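Benzoylformate Decarboxylase (Polynucleobacter necessarius, PDB 4K9Q) binds thiamine diphosphate and a magnesium ion and probably decarboxylates benzoylformate or a related 2-oxo acid. Local coordinates at residues A354-L359 / V424-D429; A406-A411 / I439-Q444; V453-E458 / L482-Q487; D502-A507 / I520-T525. One frame throughout, in Å; residues are numbered along the deposited sequence.

Contact 1 (A354-L359 / V424-D429); sequences AVLEVL and VTLMGD. With MG (magnesium ion), chain C; TPP (thiamine diphosphate), chain D.
Leu356 of helix 352-361 sets its CD2 methyl 3.8 Å from CD1 of Leu426 on strand 423-428. Its CB points neither at the strand nor away from it; with CG anti to the carbonyl carbon (chi1 -70°), the branched end makes the approach, and the two side chains meet at a slant. Phe454 of strand 449-455 and Leu379 and Val383 of helix 377-383 also touch Leu356. One turn further along, Leu359 aims its CB toward the strand, and its CD1 lies 3.7 Å from Leu426 CD2, the two side chains running alongside each other with opposite headings. Leu426 thus divides its fork between two leucines of one helix face, CD1 to the first and CD2 to the second. Farther along the strand the neighbours become polar. Gly428 CA is 3.4 Å from O1A of thiamine diphosphate, where a CB would collide with that oxygen. Next, Asp429 OD1 binds magnesium at 2.2 Å, together with O2A and O3B of the cofactor and a water, while Asn456 and Glu458 complete the shell. Gly428 and Asp429 open the Gly-Asp-Gly motif of thiamine diphosphate enzymes. Across the contact itself there is no hydrogen bond or charge pair: the helix and the strand are joined by buried methyl groups alone, and the bond to the metal comes only where the strand ends, at Asp429.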
# COMPACT_ATOMS: atom_id res chain seq x y z
N ALA A 354 -34.56 -34.19 -2.41
CA ALA A 354 -35.70 -34.62 -1.62
C ALA A 354 -35.70 -33.93 -0.26
O ALA A 354 -36.75 -33.53 0.24
CB ALA A 354 -35.72 -36.13 -1.46
N VAL A 355 -34.52 -33.80 0.34
CA VAL A 355 -34.38 -33.07 1.60
C VAL A 355 -34.93 -31.65 1.42
O VAL A 355 -35.72 -31.16 2.24
CB VAL A 355 -32.91 -33.03 2.08
CG1 VAL A 355 -32.76 -32.10 3.29
CG2 VAL A 355 -32.44 -34.44 2.43
N LEU A 356 -34.51 -30.99 0.35
CA LEU A 356 -34.98 -29.63 0.06
C LEU A 356 -36.49 -29.56 -0.13
O LEU A 356 -37.14 -28.65 0.40
CB LEU A 356 -34.26 -29.06 -1.16
CG LEU A 356 -32.77 -28.75 -0.95
CD1 LEU A 356 -32.10 -28.65 -2.30
CD2 LEU A 356 -32.58 -27.47 -0.12
N GLU A 357 -37.06 -30.51 -0.87
CA GLU A 357 -38.51 -30.58 -1.05
C GLU A 357 -39.25 -30.69 0.27
O GLU A 357 -40.29 -30.06 0.46
CB GLU A 357 -38.89 -31.76 -1.93
CG GLU A 357 -38.53 -31.60 -3.40
CD GLU A 357 -38.84 -32.87 -4.17
OE1 GLU A 357 -40.02 -33.27 -4.16
OE2 GLU A 357 -37.91 -33.46 -4.76
N VAL A 358 -38.73 -31.52 1.18
CA VAL A 358 -39.33 -31.67 2.50
C VAL A 358 -39.30 -30.36 3.29
O VAL A 358 -40.27 -29.99 3.96
CB VAL A 358 -38.67 -32.82 3.30
CG1 VAL A 358 -39.16 -32.83 4.74
CG2 VAL A 358 -38.98 -34.14 2.61
N LEU A 359 -38.19 -29.64 3.20
CA LEU A 359 -38.12 -28.35 3.87
C LEU A 359 -39.12 -27.37 3.26
O LEU A 359 -39.86 -26.70 3.98
CB LEU A 359 -36.71 -27.78 3.80
CG LEU A 359 -35.61 -28.57 4.50
CD1 LEU A 359 -34.27 -27.89 4.26
CD2 LEU A 359 -35.91 -28.65 5.98
N VAL A 424 -34.03 -19.63 7.92
CA VAL A 424 -33.68 -21.01 7.64
C VAL A 424 -32.39 -21.02 6.83
O VAL A 424 -32.29 -20.38 5.78
CB VAL A 424 -34.79 -21.70 6.85
CG1 VAL A 424 -34.41 -23.13 6.51
CG2 VAL A 424 -36.09 -21.69 7.66
N THR A 425 -31.38 -21.74 7.31
CA THR A 425 -30.03 -21.64 6.74
C THR A 425 -29.53 -23.01 6.27
O THR A 425 -29.34 -23.93 7.08
CB THR A 425 -29.07 -21.01 7.78
OG1 THR A 425 -29.63 -19.78 8.26
CG2 THR A 425 -27.71 -20.73 7.16
N LEU A 426 -29.32 -23.15 4.96
CA LEU A 426 -28.91 -24.41 4.35
C LEU A 426 -27.39 -24.46 4.29
O LEU A 426 -26.77 -23.69 3.56
CB LEU A 426 -29.47 -24.51 2.93
CG LEU A 426 -30.97 -24.22 2.77
CD1 LEU A 426 -31.40 -24.17 1.29
CD2 LEU A 426 -31.82 -25.20 3.57
N MET A 427 -26.78 -25.35 5.07
CA MET A 427 -25.32 -25.33 5.26
C MET A 427 -24.68 -26.64 4.84
O MET A 427 -25.17 -27.71 5.17
CB MET A 427 -24.98 -25.12 6.75
CG MET A 427 -25.40 -23.78 7.33
SD MET A 427 -24.54 -22.39 6.56
CE MET A 427 -22.82 -22.88 6.73
N GLY A 428 -23.55 -26.57 4.14
CA GLY A 428 -22.76 -27.77 3.94
C GLY A 428 -22.01 -28.11 5.22
O GLY A 428 -21.76 -27.23 6.05
N ASP A 429 -21.62 -29.38 5.38
CA ASP A 429 -20.86 -29.76 6.57
C ASP A 429 -19.45 -29.14 6.63
O ASP A 429 -18.98 -28.77 7.70
CB ASP A 429 -20.85 -31.29 6.81
CG ASP A 429 -20.35 -32.09 5.61
OD1 ASP A 429 -20.31 -31.56 4.50
OD2 ASP A 429 -20.05 -33.29 5.79
MG MG C . -20.08 -31.35 2.30
N1' TPP D . -11.92 -21.49 2.21
C2' TPP D . -12.75 -20.37 2.19
CM2 TPP D . -12.68 -19.36 3.29
N3' TPP D . -13.63 -20.17 1.14
C4' TPP D . -13.69 -21.08 0.12
N4' TPP D . -14.53 -20.86 -0.89
C5' TPP D . -12.90 -22.22 0.15
C6' TPP D . -11.99 -22.42 1.19
C7' TPP D . -12.97 -23.22 -0.97
N3 TPP D . -14.17 -24.04 -1.05
C2 TPP D . -15.22 -23.81 -1.93
S1 TPP D . -16.41 -24.89 -1.83
C5 TPP D . -15.63 -25.70 -0.66
C4 TPP D . -14.40 -25.16 -0.31
CM4 TPP D . -13.46 -25.70 0.74
C6 TPP D . -16.30 -26.94 -0.14
C7 TPP D . -17.65 -26.71 0.53
O7 TPP D . -17.95 -27.94 1.15
PA TPP D . -19.35 -28.17 1.91
O1A TPP D . -19.68 -26.94 2.71
O2A TPP D . -19.26 -29.38 2.79
O3A TPP D . -20.44 -28.23 0.73
PB TPP D . -20.67 -29.40 -0.35
O1B TPP D . -19.93 -28.99 -1.58
O2B TPP D . -22.16 -29.44 -0.59
O3B TPP D . -20.14 -30.71 0.14
O HOH W 1 -22.32 -30.64 2.28

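Contact 2 (A406-A411 / I439-Q444); sequences AAVGLA and IYTGVQ
Val408 of helix 403-417 points its CB toward helix 438-445 and meets Thr441 and Gly442 there. Beyond CB the side chain forks. CG1, anti to the backbone N (chi1 172°), comes 3.9 Å from the CG2 methyl of Thr441, the two side chains crossing at about a right angle. CG2 lies over the backbone of the facing helix, 3.8 Å from Gly442 CA, and CG1 and CG2 of Val408 are each 3.9 Å from Gly442 N. Glycine suits this spot, since a CB there would be only 3.4 Å from Val408 CG2 and crowded by Ile439 O as well; accordingly the CA atoms of Val408 and Gly442 come within 5.5 Å. Thr441 offers Val408 its methyl, while its OG1 is hydrogen-bonded to Leu43 O. Cutting Val408 back to an alanine would probably open a gap against Gly442 and leave the Thr441 methyl without its mate. On helix 438-445, Tyr440 OH is hydrogen-bonded to Pro480 O of the second subunit. Ala407 and Ala411 rest on strands 423-428 and 449-455, and helix 438-445 is the later of two helices in the connection between those strands: two neighbouring helices laid close together beside a parallel sheet, as in the alpha/beta fold of thiamine diphosphate-binding domains.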
# COMPACT_ATOMS: atom_id res chain seq x y z
N ALA A 406 -23.87 -14.70 9.30
CA ALA A 406 -24.73 -13.69 8.68
C ALA A 406 -26.21 -13.97 8.97
O ALA A 406 -27.01 -13.04 9.15
CB ALA A 406 -24.48 -13.58 7.17
N ALA A 407 -26.56 -15.25 9.03
CA ALA A 407 -27.92 -15.67 9.38
C ALA A 407 -28.33 -15.11 10.73
O ALA A 407 -29.48 -14.67 10.90
CB ALA A 407 -28.02 -17.19 9.39
N VAL A 408 -27.42 -15.14 11.70
CA VAL A 408 -27.69 -14.57 13.01
C VAL A 408 -27.96 -13.07 12.88
O VAL A 408 -28.86 -12.54 13.53
CB VAL A 408 -26.54 -14.82 14.02
CG1 VAL A 408 -26.78 -14.05 15.31
CG2 VAL A 408 -26.40 -16.32 14.31
N GLY A 409 -27.18 -12.39 12.05
CA GLY A 409 -27.38 -10.96 11.86
C GLY A 409 -28.72 -10.66 11.20
O GLY A 409 -29.40 -9.70 11.57
N LEU A 410 -29.09 -11.47 10.21
CA LEU A 410 -30.38 -11.33 9.54
C LEU A 410 -31.52 -11.54 10.55
O LEU A 410 -32.51 -10.81 10.55
CB LEU A 410 -30.51 -12.31 8.35
CG LEU A 410 -29.62 -11.93 7.15
CD1 LEU A 410 -29.41 -13.11 6.19
CD2 LEU A 410 -30.20 -10.71 6.42
N ALA A 411 -31.35 -12.52 11.43
CA ALA A 411 -32.31 -12.78 12.49
C ALA A 411 -32.45 -11.61 13.47
O ALA A 411 -33.56 -11.25 13.87
CB ALA A 411 -31.95 -14.07 13.24
N ILE A 439 -22.75 -19.79 16.07
CA ILE A 439 -23.92 -20.40 16.72
C ILE A 439 -24.13 -19.83 18.12
O ILE A 439 -25.27 -19.58 18.55
CB ILE A 439 -23.77 -21.93 16.80
CG1 ILE A 439 -23.68 -22.53 15.39
CG2 ILE A 439 -24.94 -22.55 17.56
CD1 ILE A 439 -23.35 -24.01 15.39
N TYR A 440 -23.03 -19.62 18.84
CA TYR A 440 -23.10 -19.10 20.20
C TYR A 440 -23.88 -17.80 20.26
O TYR A 440 -24.69 -17.59 21.16
CB TYR A 440 -21.69 -18.89 20.75
CG TYR A 440 -21.66 -18.45 22.20
CD1 TYR A 440 -22.03 -19.33 23.22
CD2 TYR A 440 -21.25 -17.17 22.55
CE1 TYR A 440 -22.00 -18.93 24.55
CE2 TYR A 440 -21.21 -16.77 23.87
CZ TYR A 440 -21.58 -17.65 24.86
OH TYR A 440 -21.53 -17.21 26.17
N THR A 441 -23.63 -16.90 19.32
CA THR A 441 -24.31 -15.61 19.32
C THR A 441 -25.80 -15.80 19.07
O THR A 441 -26.63 -15.16 19.71
CB THR A 441 -23.71 -14.66 18.27
OG1 THR A 441 -22.32 -14.46 18.58
CG2 THR A 441 -24.42 -13.31 18.31
N GLY A 442 -26.13 -16.69 18.15
CA GLY A 442 -27.53 -17.05 17.90
C GLY A 442 -28.21 -17.50 19.19
O GLY A 442 -29.29 -17.06 19.53
N VAL A 443 -27.57 -18.42 19.90
CA VAL A 443 -28.15 -18.95 21.14
C VAL A 443 -28.28 -17.86 22.21
O VAL A 443 -29.34 -17.69 22.81
CB VAL A 443 -27.34 -20.14 21.66
CG1 VAL A 443 -27.88 -20.60 22.99
CG2 VAL A 443 -27.40 -21.29 20.65
N GLN A 444 -27.21 -17.11 22.42
CA GLN A 444 -27.19 -16.10 23.48
C GLN A 444 -28.17 -14.96 23.22
O GLN A 444 -28.75 -14.41 24.16
CB GLN A 444 -25.77 -15.56 23.69
CG GLN A 444 -24.81 -16.56 24.29
CD GLN A 444 -25.23 -16.98 25.69
OE1 GLN A 444 -25.60 -16.14 26.51
NE2 GLN A 444 -25.19 -18.27 25.95

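Contact 3 (V453-E458 / L482-Q487); sequences VFQNEE and LDIVAQ. With MG (magnesium ion), chain C; TPP (thiamine diphosphate), chain D.
Gln455 presents its flat carboxamide to Leu482 and Ile484. The CD1 methyl of Ile484 approaches NE2 of Gln455 obliquely from above the amide plane, at 3.6 Å, and Leu482 O lies 3.5 Å from the same NE2 without forming a hydrogen bond. An extended chain, with CG anti to the backbone N (chi1 -175°), carries the amide out to these neighbours. A water joins the two segments here, accepting a weak bond from Gln455 NE2 and a firmer one from Ile484 N. A second flat group, the Asp483 carboxylate, caps helix 484-490: its OD1 takes the N-H of Ala486 at 3.0 Å from above the carboxylate plane, 65° out of it. Beside the amide, Ile484 CD1 also meets Val453 CG1 at 3.8 Å, the two side chains reaching tip to tip. Replacing Ile484 with an alanine would probably open a gap beside Val453 and set the Gln455 amide freer to turn. The strand end is part of the cofactor-binding motif of thiamine diphosphate enzymes, whose closing asparagine comes some 26 residues after the Gly-Asp-Gly element. Asn456 is gripped at both ends of its amide: OD1 binds magnesium at 2.2 Å, and ND2 donates to O3B of thiamine diphosphate at 3.1 Å with an N-H...O angle of 154°, which fixes the rotation of the group. Glu458 adds its backbone O to the metal at 2.3 Å, while its OE1 forms salt bridges with Lys463 and Lys526. On the other segment, Leu482 packs against Tyr440 of the second subunit.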
# COMPACT_ATOMS: atom_id res chain seq x y z
N VAL A 453 -28.00 -28.82 8.16
CA VAL A 453 -26.67 -29.18 7.68
C VAL A 453 -26.72 -30.43 6.80
O VAL A 453 -27.11 -31.50 7.25
CB VAL A 453 -25.68 -29.43 8.84
CG1 VAL A 453 -24.28 -29.71 8.30
CG2 VAL A 453 -25.66 -28.25 9.79
N PHE A 454 -26.32 -30.26 5.55
CA PHE A 454 -26.28 -31.35 4.59
C PHE A 454 -24.96 -32.10 4.72
O PHE A 454 -23.92 -31.66 4.23
CB PHE A 454 -26.47 -30.79 3.17
CG PHE A 454 -27.86 -30.26 2.92
CD1 PHE A 454 -28.30 -29.10 3.53
CD2 PHE A 454 -28.72 -30.93 2.07
CE1 PHE A 454 -29.59 -28.62 3.32
CE2 PHE A 454 -30.01 -30.46 1.83
CZ PHE A 454 -30.44 -29.30 2.46
N GLN A 455 -25.00 -33.25 5.39
CA GLN A 455 -23.76 -33.94 5.72
C GLN A 455 -23.39 -35.04 4.72
O GLN A 455 -23.89 -36.16 4.81
CB GLN A 455 -23.81 -34.49 7.15
CG GLN A 455 -22.50 -35.12 7.57
CD GLN A 455 -22.49 -35.56 9.01
OE1 GLN A 455 -23.31 -36.37 9.43
NE2 GLN A 455 -21.53 -35.06 9.77
N ASN A 456 -22.51 -34.72 3.77
CA ASN A 456 -21.97 -35.72 2.85
C ASN A 456 -20.53 -36.14 3.18
O ASN A 456 -19.91 -36.90 2.44
CB ASN A 456 -22.10 -35.27 1.37
CG ASN A 456 -21.44 -33.93 1.11
OD1 ASN A 456 -20.74 -33.40 1.95
ND2 ASN A 456 -21.68 -33.36 -0.08
N GLU A 457 -20.03 -35.66 4.33
CA GLU A 457 -18.69 -35.97 4.81
C GLU A 457 -17.59 -35.66 3.81
O GLU A 457 -16.59 -36.37 3.74
CB GLU A 457 -18.61 -37.43 5.28
CG GLU A 457 -19.67 -37.73 6.32
CD GLU A 457 -19.44 -39.03 7.06
OE1 GLU A 457 -19.32 -40.08 6.39
OE2 GLU A 457 -19.38 -39.00 8.30
N GLU A 458 -17.77 -34.59 3.05
CA GLU A 458 -16.79 -34.20 2.04
C GLU A 458 -16.94 -32.74 1.64
O GLU A 458 -17.98 -32.14 1.88
CB GLU A 458 -16.95 -35.08 0.79
CG GLU A 458 -18.28 -34.84 0.04
CD GLU A 458 -18.63 -35.94 -0.97
OE1 GLU A 458 -17.78 -36.81 -1.25
OE2 GLU A 458 -19.78 -35.92 -1.46
N LEU A 482 -16.64 -35.91 11.87
CA LEU A 482 -17.20 -34.70 12.49
C LEU A 482 -18.53 -35.04 13.13
O LEU A 482 -19.40 -35.64 12.49
CB LEU A 482 -17.41 -33.59 11.47
CG LEU A 482 -16.16 -33.05 10.80
CD1 LEU A 482 -16.55 -32.16 9.63
CD2 LEU A 482 -15.31 -32.30 11.82
N ASP A 483 -18.70 -34.65 14.39
CA ASP A 483 -19.98 -34.83 15.07
C ASP A 483 -20.63 -33.46 15.15
O ASP A 483 -20.36 -32.67 16.06
CB ASP A 483 -19.81 -35.42 16.47
CG ASP A 483 -21.15 -35.73 17.16
OD1 ASP A 483 -22.19 -35.17 16.75
OD2 ASP A 483 -21.17 -36.53 18.12
N ILE A 484 -21.45 -33.17 14.16
CA ILE A 484 -22.03 -31.85 14.04
C ILE A 484 -23.13 -31.62 15.08
O ILE A 484 -23.35 -30.49 15.50
CB ILE A 484 -22.49 -31.60 12.60
CG1 ILE A 484 -21.27 -31.72 11.67
CG2 ILE A 484 -23.15 -30.23 12.46
CD1 ILE A 484 -21.56 -31.46 10.21
N VAL A 485 -23.80 -32.69 15.51
CA VAL A 485 -24.75 -32.56 16.61
C VAL A 485 -24.04 -32.02 17.85
O VAL A 485 -24.52 -31.10 18.51
CB VAL A 485 -25.44 -33.89 16.93
CG1 VAL A 485 -26.29 -33.79 18.20
CG2 VAL A 485 -26.27 -34.35 15.73
N ALA A 486 -22.86 -32.58 18.14
CA ALA A 486 -22.07 -32.12 19.28
C ALA A 486 -21.64 -30.66 19.13
O ALA A 486 -21.52 -29.95 20.13
CB ALA A 486 -20.86 -33.02 19.50
N GLN A 487 -21.41 -30.21 17.89
CA GLN A 487 -21.07 -28.80 17.65
C GLN A 487 -22.21 -27.87 18.06
O GLN A 487 -21.99 -26.83 18.69
CB GLN A 487 -20.66 -28.55 16.19
CG GLN A 487 -19.36 -29.22 15.82
CD GLN A 487 -18.95 -29.01 14.36
OE1 GLN A 487 -19.79 -28.81 13.48
NE2 GLN A 487 -17.65 -29.07 14.12
MG MG C . -20.08 -31.35 2.30
N1' TPP D . -11.92 -21.49 2.21
C2' TPP D . -12.75 -20.37 2.19
CM2 TPP D . -12.68 -19.36 3.29
N3' TPP D . -13.63 -20.17 1.14
C4' TPP D . -13.69 -21.08 0.12
N4' TPP D . -14.53 -20.86 -0.89
C5' TPP D . -12.90 -22.22 0.15
C6' TPP D . -11.99 -22.42 1.19
C7' TPP D . -12.97 -23.22 -0.97
N3 TPP D . -14.17 -24.04 -1.05
C2 TPP D . -15.22 -23.81 -1.93
S1 TPP D . -16.41 -24.89 -1.83
C5 TPP D . -15.63 -25.70 -0.66
C4 TPP D . -14.40 -25.16 -0.31
CM4 TPP D . -13.46 -25.70 0.74
C6 TPP D . -16.30 -26.94 -0.14
C7 TPP D . -17.65 -26.71 0.53
O7 TPP D . -17.95 -27.94 1.15
PA TPP D . -19.35 -28.17 1.91
O1A TPP D . -19.68 -26.94 2.71
O2A TPP D . -19.26 -29.38 2.79
O3A TPP D . -20.44 -28.23 0.73
PB TPP D . -20.67 -29.40 -0.35
O1B TPP D . -19.93 -28.99 -1.58
O2B TPP D . -22.16 -29.44 -0.59
O3B TPP D . -20.14 -30.71 0.14
O HOH W 1 -22.32 -30.64 2.28
O HOH W 2 -23.11 -35.42 12.85
O HOH W 3 -17.95 -36.49 9.36
O HOH W 4 -19.51 -38.03 10.67

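Contact 4 (D502-A507 / I520-T525); sequences DELKTA and IVVPIT
Helix 502-507 runs almost antiparallel to strand 520-523, at 166° between their N-to-C directions and with the axes 9.9 Å apart at closest approach, so that Leu504 comes opposite Val522 and Ala507 opposite Ile520. Leu504 has CG anti to its backbone N (chi1 174°), and although its CB does not point at the strand, CD1 reaches it and touches two side chains that project from the same strand face. That methyl is 4.0 Å from Ile520 CG2 and equally 4.0 Å from Val522 CG2, and Leu504 crosses both side chains at about a right angle. Helix 501-513 is the connection of a beta-alpha-beta unit, leading from strand 494-497 back to its parallel neighbour, strand 517-523. One turn after Leu504, Ala507 turns its small CB toward the strand, 4.1 Å from Ile520 CD1; the same methyl lies nearer still to the helix backbone, 3.7 Å from Ala507 O. Ile520 therefore spans one helical turn, with CG2 at Leu504 and CD1 at Ala507. Val355 of helix 352-361 touches both Leu504 and Val522. Val521 points away from helix 501-513 and packs on Ile484 and Val485 of helix 484-490.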
# COMPACT_ATOMS: atom_id res chain seq x y z
N ASP A 502 -39.20 -38.39 7.18
CA ASP A 502 -40.22 -38.15 8.19
C ASP A 502 -39.62 -37.53 9.46
O ASP A 502 -40.20 -36.63 10.07
CB ASP A 502 -41.01 -39.42 8.53
CG ASP A 502 -42.18 -39.15 9.44
OD1 ASP A 502 -42.19 -39.65 10.59
OD2 ASP A 502 -43.10 -38.40 9.02
N GLU A 503 -38.46 -38.03 9.87
CA GLU A 503 -37.76 -37.44 11.01
C GLU A 503 -37.38 -35.99 10.72
O GLU A 503 -37.49 -35.13 11.59
CB GLU A 503 -36.52 -38.25 11.37
CG GLU A 503 -36.85 -39.60 12.01
CD GLU A 503 -35.62 -40.42 12.34
OE1 GLU A 503 -34.50 -39.90 12.24
OE2 GLU A 503 -35.79 -41.61 12.71
N LEU A 504 -36.94 -35.74 9.49
CA LEU A 504 -36.63 -34.37 9.09
C LEU A 504 -37.85 -33.47 9.21
O LEU A 504 -37.76 -32.37 9.73
CB LEU A 504 -36.10 -34.33 7.65
CG LEU A 504 -35.88 -32.93 7.07
CD1 LEU A 504 -34.85 -32.17 7.89
CD2 LEU A 504 -35.43 -33.07 5.63
N LYS A 505 -38.99 -33.93 8.71
CA LYS A 505 -40.20 -33.12 8.80
C LYS A 505 -40.50 -32.77 10.25
O LYS A 505 -40.77 -31.61 10.58
CB LYS A 505 -41.40 -33.85 8.18
CG LYS A 505 -42.72 -33.14 8.41
CD LYS A 505 -43.88 -33.93 7.84
CE LYS A 505 -45.19 -33.27 8.21
NZ LYS A 505 -46.36 -34.03 7.66
N THR A 506 -40.45 -33.77 11.13
CA THR A 506 -40.75 -33.55 12.54
C THR A 506 -39.78 -32.55 13.17
O THR A 506 -40.19 -31.65 13.90
CB THR A 506 -40.70 -34.86 13.33
OG1 THR A 506 -41.65 -35.78 12.78
CG2 THR A 506 -41.03 -34.61 14.80
N ALA A 507 -38.50 -32.74 12.90
CA ALA A 507 -37.48 -31.86 13.48
C ALA A 507 -37.62 -30.42 12.97
O ALA A 507 -37.45 -29.45 13.73
CB ALA A 507 -36.09 -32.40 13.19
N ILE A 520 -30.09 -28.98 12.68
CA ILE A 520 -30.62 -30.25 12.21
C ILE A 520 -29.63 -30.85 11.22
O ILE A 520 -29.39 -30.29 10.16
CB ILE A 520 -31.98 -30.04 11.52
CG1 ILE A 520 -32.95 -29.36 12.49
CG2 ILE A 520 -32.54 -31.37 11.01
CD1 ILE A 520 -34.30 -28.99 11.90
N VAL A 521 -29.04 -31.98 11.59
CA VAL A 521 -28.02 -32.61 10.75
C VAL A 521 -28.68 -33.69 9.90
O VAL A 521 -29.35 -34.59 10.42
CB VAL A 521 -26.87 -33.19 11.61
CG1 VAL A 521 -25.78 -33.80 10.73
CG2 VAL A 521 -26.30 -32.10 12.54
N VAL A 522 -28.50 -33.60 8.58
CA VAL A 522 -29.09 -34.53 7.64
C VAL A 522 -27.99 -35.24 6.85
O VAL A 522 -27.33 -34.63 6.01
CB VAL A 522 -30.02 -33.80 6.65
CG1 VAL A 522 -30.81 -34.81 5.81
CG2 VAL A 522 -30.95 -32.84 7.39
N PRO A 523 -27.77 -36.53 7.14
CA PRO A 523 -26.82 -37.28 6.32
C PRO A 523 -27.38 -37.46 4.91
O PRO A 523 -28.54 -37.85 4.75
CB PRO A 523 -26.73 -38.64 7.02
CG PRO A 523 -27.40 -38.48 8.33
CD PRO A 523 -28.38 -37.36 8.19
N ILE A 524 -26.58 -37.15 3.89
CA ILE A 524 -27.02 -37.32 2.52
C ILE A 524 -26.03 -38.17 1.75
O ILE A 524 -24.91 -38.43 2.21
CB ILE A 524 -27.22 -35.96 1.80
CG1 ILE A 524 -25.92 -35.14 1.82
CG2 ILE A 524 -28.38 -35.19 2.45
CD1 ILE A 524 -25.92 -33.96 0.85
N THR A 525 -26.44 -38.61 0.57
CA THR A 525 -25.57 -39.34 -0.33
C THR A 525 -24.30 -38.53 -0.59
O THR A 525 -24.32 -37.29 -0.59
CB THR A 525 -26.28 -39.63 -1.65
OG1 THR A 525 -25.40 -40.33 -2.54
CG2 THR A 525 -26.77 -38.34 -2.30

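How the contacts relate
All four contacts are buried, and contacts 1, 3 and 4 hold side-by-side strands of one parallel sheet. Contacts 1 and 4 each set a helix against a strand through methyl groups, and their helices meet where Val355 and Val358 touch Leu504. The strand of contact 3 lies between those of contacts 1 and 4 and pairs with each; beside its apolar pair stand an amide and bridging waters, with a helix cap close by in sequence. Contacts 1 and 3 also reach the same magnesium and thiamine diphosphate. Contact 2, a helix-helix pair remote from the metal, touches contact 1 where Ala407 meets Thr425. Contacts 2 and 3 border the second subunit, whereas no other chain touches the segments of contacts 1 and 4.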